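Local coordinates for protein Pro-Pro endopeptidase (Paenibacillus alvei, PDB 6FPC) that is a secreted zinc-dependent endopeptidase that cuts peptide bonds between two prolines in a cell-surface protein and may thereby regulate bacterial adhesion, at residues T75-W79 and D80-G84. Residues are numbered along the deposited sequence; the frame is centred on the assembly and turned at random.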
ATOM      1  N   THR A  75      -6.345 -13.817  18.664  1.00 27.02           N
ATOM      2  CA  THR A  75      -6.059 -12.412  19.007  1.00 25.88           C
ATOM      3  C   THR A  75      -7.323 -11.532  19.047  1.00 30.52           C
ATOM      4  O   THR A  75      -7.249 -10.360  19.410  1.00 28.81           O
ATOM      5  CB  THR A  75      -5.093 -11.812  17.985  1.00 25.95           C
ATOM      6  OG1 THR A  75      -5.764 -11.695  16.710  1.00 23.12           O
ATOM      7  CG2 THR A  75      -3.743 -12.598  17.864  1.00 25.86           C
ATOM      8  N   GLY A  76      -8.450 -12.081  18.603  1.00 28.12           N
ATOM      9  CA  GLY A  76      -9.706 -11.345  18.527  1.00 27.25           C
ATOM     10  C   GLY A  76      -9.793 -10.439  17.317  1.00 28.55           C
ATOM     11  O   GLY A  76     -10.797  -9.757  17.124  1.00 29.66           O
ATOM     12  N   LEU A  77      -8.780 -10.468  16.456  1.00 23.35           N
ATOM     13  CA  LEU A  77      -8.797  -9.638  15.263  1.00 23.91           C
ATOM     14  C   LEU A  77      -9.602 -10.285  14.130  1.00 25.04           C
ATOM     15  O   LEU A  77      -9.499 -11.490  13.902  1.00 24.85           O
ATOM     16  CB  LEU A  77      -7.359  -9.398  14.778  1.00 23.95           C
ATOM     17  CG  LEU A  77      -7.189  -8.267  13.756  1.00 28.48           C
ATOM     18  CD1 LEU A  77      -6.871  -6.940  14.471  1.00 29.00           C
ATOM     19  CD2 LEU A  77      -6.080  -8.609  12.763  1.00 28.43           C
ATOM     20  N   THR A  78     -10.368  -9.467  13.403  1.00 21.54           N
ATOM     21  CA  THR A  78     -11.076  -9.901  12.180  1.00 21.18           C
ATOM     22  C   THR A  78     -10.736  -8.867  11.111  1.00 23.52           C
ATOM     23  O   THR A  78     -10.243  -7.796  11.459  1.00 22.17           O
ATOM     24  CB  THR A  78     -12.592 -10.072  12.378  1.00 27.24           C
ATOM     25  OG1 THR A  78     -13.144  -8.824  12.792  1.00 31.52           O
ATOM     26  CG2 THR A  78     -12.955 -11.193  13.374  1.00 24.57           C
ATOM     27  N   TRP A  79     -11.084  -9.132   9.836  1.00 22.18           N
ATOM     28  CA  TRP A  79     -10.881  -8.196   8.723  1.00 22.85           C
ATOM     29  C   TRP A  79     -11.583  -6.824   8.951  1.00 26.28           C
ATOM     30  O   TRP A  79     -11.162  -5.800   8.416  1.00 26.77           O
ATOM     31  CB  TRP A  79     -11.330  -8.830   7.415  1.00 20.69           C
ATOM     32  CG  TRP A  79     -10.323  -9.775   6.828  1.00 20.03           C
ATOM     33  CD1 TRP A  79     -10.349 -11.134   6.883  1.00 23.09           C
ATOM     34  CD2 TRP A  79      -9.103  -9.424   6.148  1.00 19.57           C
ATOM     35  NE1 TRP A  79      -9.238 -11.658   6.261  1.00 23.12           N
ATOM     36  CE2 TRP A  79      -8.437 -10.631   5.832  1.00 23.06           C
ATOM     37  CE3 TRP A  79      -8.467  -8.202   5.859  1.00 20.95           C
ATOM     38  CZ2 TRP A  79      -7.199 -10.658   5.164  1.00 21.93           C
ATOM     39  CZ3 TRP A  79      -7.263  -8.221   5.162  1.00 21.96           C
ATOM     40  CH2 TRP A  79      -6.599  -9.442   4.893  1.00 21.81           C
ATOM     41  N   ASP A  80     -12.622  -6.817   9.772  1.00 21.98           N
ATOM     42  CA  ASP A  80     -13.368  -5.607  10.157  1.00 23.43           C
ATOM     43  C   ASP A  80     -12.427  -4.572  10.789  1.00 27.99           C
ATOM     44  O   ASP A  80     -12.672  -3.384  10.669  1.00 29.42           O
ATOM     45  CB  ASP A  80     -14.451  -5.971  11.180  1.00 25.52           C
ATOM     46  CG  ASP A  80     -15.330  -7.109  10.719  1.00 35.86           C
ATOM     47  OD1 ASP A  80     -16.394  -6.833  10.147  1.00 39.42           O
ATOM     48  OD2 ASP A  80     -14.935  -8.284  10.911  1.00 34.63           O
ATOM     49  N   ASP A  81     -11.359  -5.025  11.453  1.00 25.21           N
ATOM     50  CA  ASP A  81     -10.363  -4.172  12.149  1.00 25.19           C
ATOM     51  C   ASP A  81      -9.239  -3.686  11.254  1.00 27.61           C
ATOM     52  O   ASP A  81      -8.423  -2.879  11.702  1.00 26.74           O
ATOM     53  CB  ASP A  81      -9.691  -4.982  13.257  1.00 27.82           C
ATOM     54  CG  ASP A  81     -10.646  -5.529  14.296  1.00 40.93           C
ATOM     55  OD1 ASP A  81     -11.595  -4.799  14.676  1.00 41.69           O
ATOM     56  OD2 ASP A  81     -10.459  -6.695  14.711  1.00 39.44           O
ATOM     57  N   VAL A  82      -9.118  -4.257  10.053  1.00 22.56           N
ATOM     58  CA  VAL A  82      -8.005  -3.984   9.147  1.00 22.03           C
ATOM     59  C   VAL A  82      -8.286  -2.678   8.351  1.00 24.30           C
ATOM     60  O   VAL A  82      -9.298  -2.603   7.665  1.00 23.29           O
ATOM     61  CB  VAL A  82      -7.683  -5.204   8.238  1.00 25.39           C
ATOM     62  CG1 VAL A  82      -6.554  -4.873   7.256  1.00 25.46           C
ATOM     63  CG2 VAL A  82      -7.316  -6.444   9.072  1.00 25.16           C
ATOM     64  N   PRO A  83      -7.397  -1.660   8.434  1.00 22.75           N
ATOM     65  CA  PRO A  83      -7.709  -0.361   7.810  1.00 22.84           C
ATOM     66  C   PRO A  83      -7.492  -0.263   6.295  1.00 25.54           C
ATOM     67  O   PRO A  83      -7.923   0.710   5.682  1.00 24.48           O
ATOM     68  CB  PRO A  83      -6.803   0.618   8.574  1.00 25.05           C
ATOM     69  CG  PRO A  83      -5.578  -0.225   8.939  1.00 28.72           C
ATOM     70  CD  PRO A  83      -6.161  -1.594   9.251  1.00 24.17           C
ATOM     71  N   GLY A  84      -6.814  -1.235   5.708  1.00 22.51           N
ATOM     72  CA  GLY A  84      -6.568  -1.206   4.270  1.00 23.10           C
ATOM     73  C   GLY A  84      -6.310  -2.591   3.707  1.00 27.69           C
ATOM     74  O   GLY A  84      -5.783  -3.449   4.414  1.00 27.03           O
TER
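The backbone N and O of T78 are both bonded by D81, through its side chain and its backbone N. T78 N gives a nearly straight bond to D81 OD2 (3.1 Å, 167° at the hydrogen), reaching the carboxylate from above its plane, and D81 N returns a 3.0 Å bond to T78 O. With CG beside its own backbone N (chi1 -59°), D81 folds its carboxylate back over the start of the turn. T78 OG1, lodged between the backbone N and the carbonyl carbon (chi1 60°), donates to the anti side of D80 OD2 at 2.7 Å. That same D80 oxygen also accepts from G66 N, which ties the turn to an earlier part of the same loop. Together these bonds fasten the start of a short 3-10 turn, 79-81, in the long loop between strands 47-51 and 84-86; T78 O to D81 N and W79 O to V82 N (3.0 Å) are its successive i to i+3 bonds. W79, at the start of the turn, and V82, just after it, run side by side: V82 CG2 lies 3.8 Å from W79 CE3, meeting the indole obliquely, while L64 and P69 also touch the W79 side chain. V82 leads toward the catalytic centre, its side chain about 6 Å from that of E112, the predicted proton acceptor. The other end is looser: L77 CD1 rests on D81 CB and OD2, L77 CD2 is a distant 4.5 Å from V82 CG2, and G76 and D81 are solvent-exposed.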